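Local coordinates for D-galactonate dehydratase family member SEN1436 (Salmonella enterica subsp. enterica serovar Enteritidis, PDB 3TW9), which dehydrates D-gluconate to 2-dehydro-3-deoxy-D-gluconate with low activity in vitro, using one magnesium ion per subunit, and belongs to the mandelate racemase/muconate lactonizing enzyme family, at residues C[251-254]-C[255-259]; C[276-279]-C[280-283]; C[329-332]-C[333-337]. All blocks are in the same frame, centred on the assembly; numbering follows the deposited sequence.

Contact 1. Residues C[251-254]-C[255-259]; sequences ERVT and PVTAI
Thr254 and Thr257 bring their hydroxyls together through opposite choices of first torsion. In Thr254 the oxygen stands between the backbone N and the carbonyl carbon (chi1 63°); in Thr257 it lies beside its own backbone N, anti to the carbonyl carbon (chi1 -58°). OG1 of Thr254 thus comes within 2.8 Å of OG1 of Thr257, close enough for a hydrogen bond between the hydroxyls, though the proton of Thr257 has another acceptor within reach. The same rotation of Thr257 turns its methyl the other way: CG2 packs 3.7 Å from CB of Val253, the two side chains crossing at about a right angle. Threonine suits this place because one residue offers a hydroxyl to the N-cap and a methyl to the valine before it.

Val253 also reaches the next residue of the helix, its CG2 lying 3.7 Å from CB of Ala258. The small methyl of Ala258 lets the valine come close to the helix backbone, and CG2 is 3.6 Å from N of Ala258. That amide makes the first-turn bond, Ala258 N to Thr254 O, 3.0 Å long and fairly straight at 159°. Directly after Thr254, Pro255 occupies the first helical position, where the lack of an N-H costs nothing and the fixed phi already fits a helix. Its ring turns from the loop toward Trp284, while Val253 rests on Pro221 and Tyr224 of helix 221-239. Arg252 ties the loop back to the end of strand 244-248 by bonds to the carbonyls of Asp248 and Val249, and forms a cation-pi contact with Tyr224.

Threonine at the N-cap with proline at N1 is a familiar helix start, here opening helix 255-265 of the enolase-superfamily barrel, just after the strand that delivers the magnesium ligand Asp248.

Contact 2. Residues C[276-279]-C[280-283]; sequences PVAP and ENID
Two backbone hydrogen bonds join residues 276-279 to 280-283. N of Asn281 donates to O of Ala278 over 2.9 Å, approaching from well above the carbonyl plane, as expected when the chain turns back after only three residues. One residue on, N of Ile282 reaches O of Pro279 at 3.3 Å, a weak bond. Pro279 fits the start of such a turn, since its ring restricts phi and its nitrogen has no hydrogen to place.

A water adds a second polar link: it accepts from N of Ala278 (2.8 Å) and from ND2 of Asn281 (2.9 Å), so the side-chain amide reaches the backbone indirectly. Asn281 has CG anti to its carbonyl carbon (chi1 -74°), which carries the amide toward this water.

The i to i+3 backbone bonds make a short 3-10 turn in the loop between strand 272-274 of the barrel and helix 285-291; Glu274, at the end of that strand, binds magnesium.

Van der Waals packing supplies the rest. CB of Val277 meets CB of Asn281 at 4.0 Å, while Val277 and Ile282 both pack on Met298 of the next strand. CG2 of Ile282 lies 3.4 Å from O of Pro279. Glu280 bends at chi2 (90°) and runs alongside the Pro279 ring, bringing OE1 3.5 Å from CD of Pro279 and close to the methyl of Ala278.

Electrostatically, that oxygen has a long, weak ion pair with Arg441.

Contact 3. Residues C[329-332]-C[333-337]; sequences GITP and ARKLA
Residues 329-332 and 333-337 are joined by the opening hydrogen bonds of helix 330-342. N of Arg334 donates to O of Ile330 at 2.8 Å and 162°; N of Leu336 to O of Pro332 and N of Ala333 to O of the N-cap residue Gly329 follow at 3.0 and 3.1 Å. Lys335 N to Thr331 O, at 3.4 Å, is weak. Gly329 has a positive phi (111°), at which a side chain would strike the preceding carbonyl oxygen, so glycine fits here. Pro332 lies within the first turn, where no earlier helical carbonyl needs its missing N-H.

The side chains of Thr331 and Lys335, one turn apart, run side by side. CG2 of Thr331 is anti to its backbone N (chi1 -65° for OG1), facing the lysine, whose extended chain brings NZ to 4.0 Å from that methyl. Thr331 OG1 is meanwhile hydrogen-bonded to Asp120 and Trp124.

Packing is close around the carbonyls: CB of Ala333 sits 3.2 Å from O of Gly329, its small methyl suiting the buried position against Val324 and Leu366. Leu336 turns to Trp308 and Ile312 of helix 305-313, and Pro332 touches Trp97.

Lys335 NZ bridges Glu94 of its own chain and Glu341 of the second subunit. The ammonium of this buried lysine thus meets two carboxylates, which would probably favour its charged form; the bridges also tie helix 330-342 to the N-terminal domain and the neighbouring subunit.

How the contacts relate
From the N terminus the three contacts follow in series, none enclosing or crossing another, and each is local. Contact 1 starts the helix after strand 244-248; contact 2 is a 3-10 turn in the loop after strand 272-274; contact 3 forms the first turns of the helix between strands 319-320 and 346-347. Contacts 1 and 2 touch: Glu251 OE2 lies 3.3 Å from Ala278 CB, and Ala258 CB 3.2 Å from Pro276 O, joining the loop after strand 272-274 to the loop before helix 255-265 and that helix's first turn. Contact 3 stands apart, its nearest atoms about 12 Å from contact 2 and about 17 Å from contact 1, where the barrel meets helix 93-101 and the second subunit.

Contact 1. Residues C[251-254]-C[255-259]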
loop_
_atom_site.group_PDB
_atom_site.type_symbol
_atom_site.label_atom_id
_atom_site.label_comp_id
_atom_site.label_asym_id
_atom_site.label_seq_id
_atom_site.Cartn_x
_atom_site.Cartn_y
_atom_site.Cartn_z
ATOM N N GLU C 251 14.740 24.307 -0.667
ATOM C CA GLU C 251 15.201 24.483 -2.047
ATOM C C GLU C 251 15.991 25.777 -2.329
ATOM O O GLU C 251 16.072 26.220 -3.485
ATOM C CB GLU C 251 14.027 24.258 -3.060
ATOM C CG GLU C 251 12.859 25.305 -3.072
ATOM C CD GLU C 251 11.867 25.145 -4.216
ATOM O OE1 GLU C 251 10.933 25.978 -4.375
ATOM O OE2 GLU C 251 11.985 24.169 -4.965
ATOM N N ARG C 252 16.608 26.353 -1.293
ATOM C CA ARG C 252 17.182 27.709 -1.416
ATOM C C ARG C 252 18.629 27.792 -1.933
ATOM O O ARG C 252 19.116 28.888 -2.229
ATOM C CB ARG C 252 17.029 28.477 -0.088
ATOM C CG ARG C 252 15.575 28.883 0.197
ATOM C CD ARG C 252 15.426 29.496 1.588
ATOM N NE ARG C 252 15.708 28.562 2.686
ATOM C CZ ARG C 252 16.085 28.928 3.915
ATOM N NH1 ARG C 252 16.249 30.218 4.205
ATOM N NH2 ARG C 252 16.320 28.008 4.854
ATOM N N VAL C 253 19.310 26.648 -2.071
ATOM C CA VAL C 253 20.732 26.659 -2.458
ATOM C C VAL C 253 20.986 25.714 -3.630
ATOM O O VAL C 253 20.112 24.910 -3.949
ATOM C CB VAL C 253 21.691 26.278 -1.294
ATOM C CG1 VAL C 253 21.588 27.282 -0.122
ATOM C CG2 VAL C 253 21.455 24.842 -0.797
ATOM N N THR C 254 22.156 25.828 -4.265
ATOM C CA THR C 254 22.485 24.914 -5.381
ATOM C C THR C 254 22.692 23.534 -4.799
ATOM O O THR C 254 22.996 23.378 -3.594
ATOM C CB THR C 254 23.782 25.288 -6.152
ATOM O OG1 THR C 254 24.911 25.200 -5.258
ATOM C CG2 THR C 254 23.659 26.639 -6.832
ATOM N N PRO C 255 22.524 22.514 -5.641
ATOM C CA PRO C 255 22.620 21.173 -5.081
ATOM C C PRO C 255 23.919 20.847 -4.360
ATOM O O PRO C 255 23.863 20.301 -3.263
ATOM C CB PRO C 255 22.411 20.286 -6.292
ATOM C CG PRO C 255 21.480 21.084 -7.161
ATOM C CD PRO C 255 21.995 22.509 -7.023
ATOM N N VAL C 256 25.082 21.189 -4.935
ATOM C CA VAL C 256 26.329 20.824 -4.265
ATOM C C VAL C 256 26.495 21.606 -2.940
ATOM O O VAL C 256 27.063 21.092 -1.980
ATOM C CB VAL C 256 27.568 20.957 -5.195
ATOM C CG1 VAL C 256 27.918 22.413 -5.458
ATOM C CG2 VAL C 256 28.776 20.201 -4.602
ATOM N N THR C 257 25.953 22.826 -2.894
ATOM C CA THR C 257 25.871 23.568 -1.623
ATOM C C THR C 257 25.074 22.777 -0.568
ATOM O O THR C 257 25.508 22.664 0.585
ATOM C CB THR C 257 25.291 24.955 -1.842
ATOM O OG1 THR C 257 26.115 25.651 -2.795
ATOM C CG2 THR C 257 25.246 25.753 -0.533
ATOM N N ALA C 258 23.929 22.231 -0.971
ATOM C CA ALA C 258 23.096 21.416 -0.063
ATOM C C ALA C 258 23.793 20.138 0.379
ATOM O O ALA C 258 23.665 19.710 1.549
ATOM C CB ALA C 258 21.773 21.118 -0.687
ATOM N N ILE C 259 24.519 19.522 -0.547
ATOM C CA ILE C 259 25.316 18.320 -0.239
ATOM C C ILE C 259 26.407 18.631 0.792
ATOM O O ILE C 259 26.543 17.924 1.794
ATOM C CB ILE C 259 25.944 17.688 -1.522
ATOM C CG1 ILE C 259 24.814 17.212 -2.443
ATOM C CG2 ILE C 259 26.960 16.535 -1.172
ATOM C CD1 ILE C 259 25.259 16.659 -3.836
#

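Contact 2. Residues C[276-279]-C[280-283]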
loop_
_atom_site.group_PDB
_atom_site.type_symbol
_atom_site.label_atom_id
_atom_site.label_comp_id
_atom_site.label_asym_id
_atom_site.label_seq_id
_atom_site.Cartn_x
_atom_site.Cartn_y
_atom_site.Cartn_z
ATOM N N PRO C 276 16.549 19.554 0.599
ATOM C CA PRO C 276 17.851 20.036 0.187
ATOM C C PRO C 276 17.899 20.381 -1.322
ATOM O O PRO C 276 18.773 21.123 -1.755
ATOM C CB PRO C 276 18.782 18.850 0.501
ATOM C CG PRO C 276 17.910 17.647 0.494
ATOM C CD PRO C 276 16.608 18.151 1.071
ATOM N N VAL C 277 16.988 19.804 -2.101
ATOM C CA VAL C 277 16.891 20.151 -3.528
ATOM C C VAL C 277 15.453 20.460 -3.888
ATOM O O VAL C 277 14.521 20.002 -3.218
ATOM C CB VAL C 277 17.473 19.050 -4.478
ATOM C CG1 VAL C 277 18.936 18.841 -4.188
ATOM C CG2 VAL C 277 16.709 17.693 -4.366
ATOM N N ALA C 278 15.287 21.221 -4.961
ATOM C CA ALA C 278 14.001 21.394 -5.641
ATOM C C ALA C 278 13.544 20.067 -6.286
ATOM O O ALA C 278 14.383 19.215 -6.624
ATOM C CB ALA C 278 14.166 22.458 -6.725
ATOM N N PRO C 279 12.221 19.887 -6.499
ATOM C CA PRO C 279 11.734 18.703 -7.200
ATOM C C PRO C 279 12.369 18.546 -8.582
ATOM O O PRO C 279 12.658 17.419 -9.016
ATOM C CB PRO C 279 10.256 18.977 -7.400
ATOM C CG PRO C 279 9.906 19.952 -6.382
ATOM C CD PRO C 279 11.104 20.771 -6.091
ATOM N N GLU C 280 12.647 19.671 -9.240
ATOM C CA GLU C 280 13.282 19.637 -10.566
ATOM C C GLU C 280 14.738 19.138 -10.541
ATOM O O GLU C 280 15.321 18.794 -11.601
ATOM C CB GLU C 280 13.235 21.020 -11.198
ATOM C CG GLU C 280 11.825 21.459 -11.522
ATOM C CD GLU C 280 11.133 22.214 -10.398
ATOM O OE1 GLU C 280 11.632 22.259 -9.244
ATOM O OE2 GLU C 280 10.052 22.762 -10.663
ATOM N N ASN C 281 15.301 19.065 -9.346
ATOM C CA ASN C 281 16.681 18.644 -9.149
ATOM C C ASN C 281 16.826 17.352 -8.356
ATOM O O ASN C 281 17.888 17.103 -7.792
ATOM C CB ASN C 281 17.512 19.753 -8.465
ATOM C CG ASN C 281 17.841 20.903 -9.422
ATOM O OD1 ASN C 281 18.015 20.672 -10.633
ATOM N ND2 ASN C 281 17.943 22.134 -8.898
ATOM N N ILE C 282 15.783 16.517 -8.332
ATOM C CA ILE C 282 15.863 15.258 -7.555
ATOM C C ILE C 282 16.955 14.348 -8.073
ATOM O O ILE C 282 17.381 13.485 -7.333
ATOM C CB ILE C 282 14.543 14.441 -7.472
ATOM C CG1 ILE C 282 14.066 14.056 -8.873
ATOM C CG2 ILE C 282 13.494 15.189 -6.651
ATOM C CD1 ILE C 282 12.950 13.075 -8.874
ATOM N N ASP C 283 17.449 14.617 -9.299
ATOM C CA ASP C 283 18.538 13.842 -9.886
ATOM C C ASP C 283 19.911 14.117 -9.239
ATOM O O ASP C 283 20.909 13.525 -9.646
ATOM C CB ASP C 283 18.550 13.926 -11.427
ATOM C CG ASP C 283 18.670 15.358 -11.966
ATOM O OD1 ASP C 283 18.781 16.350 -11.188
ATOM O OD2 ASP C 283 18.657 15.483 -13.208
HETATM O O HOH W 1 17.588 22.502 -6.028
#

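Contact 3. Residues C[329-332]-C[333-337]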
loop_
_atom_site.group_PDB
_atom_site.type_symbol
_atom_site.label_atom_id
_atom_site.label_comp_id
_atom_site.label_asym_id
_atom_site.label_seq_id
_atom_site.Cartn_x
_atom_site.Cartn_y
_atom_site.Cartn_z
ATOM N N GLY C 329 -5.191 13.064 -2.010
ATOM C CA GLY C 329 -6.029 12.456 -0.970
ATOM C C GLY C 329 -5.435 11.319 -0.174
ATOM O O GLY C 329 -4.249 10.977 -0.322
ATOM N N ILE C 330 -6.299 10.703 0.641
ATOM C CA ILE C 330 -5.960 9.545 1.486
ATOM C C ILE C 330 -5.644 8.308 0.650
ATOM O O ILE C 330 -4.692 7.585 0.948
ATOM C CB ILE C 330 -7.118 9.283 2.513
ATOM C CG1 ILE C 330 -7.107 10.389 3.581
ATOM C CG2 ILE C 330 -7.046 7.873 3.148
ATOM C CD1 ILE C 330 -8.334 10.412 4.503
ATOM N N THR C 331 -6.425 8.087 -0.418
ATOM C CA THR C 331 -6.181 6.934 -1.293
ATOM C C THR C 331 -4.718 6.915 -1.798
ATOM O O THR C 331 -3.990 5.960 -1.514
ATOM C CB THR C 331 -7.221 6.848 -2.420
ATOM O OG1 THR C 331 -8.522 6.604 -1.849
ATOM C CG2 THR C 331 -6.869 5.746 -3.449
ATOM N N PRO C 332 -4.259 7.983 -2.482
ATOM C CA PRO C 332 -2.848 7.912 -2.889
ATOM C C PRO C 332 -1.821 8.041 -1.773
ATOM O O PRO C 332 -0.750 7.414 -1.861
ATOM C CB PRO C 332 -2.713 9.066 -3.886
ATOM C CG PRO C 332 -3.844 9.992 -3.528
ATOM C CD PRO C 332 -4.960 9.084 -3.169
ATOM N N ALA C 333 -2.115 8.825 -0.728
ATOM C CA ALA C 333 -1.152 9.013 0.363
ATOM C C ALA C 333 -0.910 7.704 1.117
ATOM O O ALA C 333 0.220 7.419 1.509
ATOM C CB ALA C 333 -1.610 10.093 1.327
ATOM N N ARG C 334 -1.966 6.930 1.316
ATOM C CA ARG C 334 -1.891 5.615 1.937
ATOM C C ARG C 334 -0.992 4.681 1.122
ATOM O O ARG C 334 -0.148 3.964 1.685
ATOM C CB ARG C 334 -3.303 5.017 2.067
ATOM C CG ARG C 334 -3.590 4.409 3.404
ATOM C CD ARG C 334 -3.042 3.022 3.514
ATOM N NE ARG C 334 -2.411 2.827 4.812
ATOM C CZ ARG C 334 -2.326 1.667 5.458
ATOM N NH1 ARG C 334 -2.839 0.553 4.951
ATOM N NH2 ARG C 334 -1.720 1.634 6.632
ATOM N N LYS C 335 -1.152 4.709 -0.195
ATOM C CA LYS C 335 -0.333 3.877 -1.095
ATOM C C LYS C 335 1.123 4.272 -0.992
ATOM O O LYS C 335 1.999 3.399 -0.947
ATOM C CB LYS C 335 -0.820 3.953 -2.541
ATOM C CG LYS C 335 -2.160 3.299 -2.717
ATOM C CD LYS C 335 -2.570 3.327 -4.163
ATOM C CE LYS C 335 -4.012 2.853 -4.273
ATOM N NZ LYS C 335 -4.578 3.279 -5.587
ATOM N N LEU C 336 1.363 5.586 -0.892
ATOM C CA LEU C 336 2.711 6.112 -0.805
ATOM C C LEU C 336 3.337 5.743 0.555
ATOM O O LEU C 336 4.503 5.377 0.624
ATOM C CB LEU C 336 2.662 7.628 -1.000
ATOM C CG LEU C 336 3.913 8.474 -0.738
ATOM C CD1 LEU C 336 5.128 7.929 -1.492
ATOM C CD2 LEU C 336 3.591 9.880 -1.197
ATOM N N ALA C 337 2.548 5.835 1.623
ATOM C CA ALA C 337 2.998 5.446 2.975
ATOM C C ALA C 337 3.445 3.978 2.979
ATOM O O ALA C 337 4.495 3.640 3.507
ATOM C CB ALA C 337 1.859 5.643 3.980
#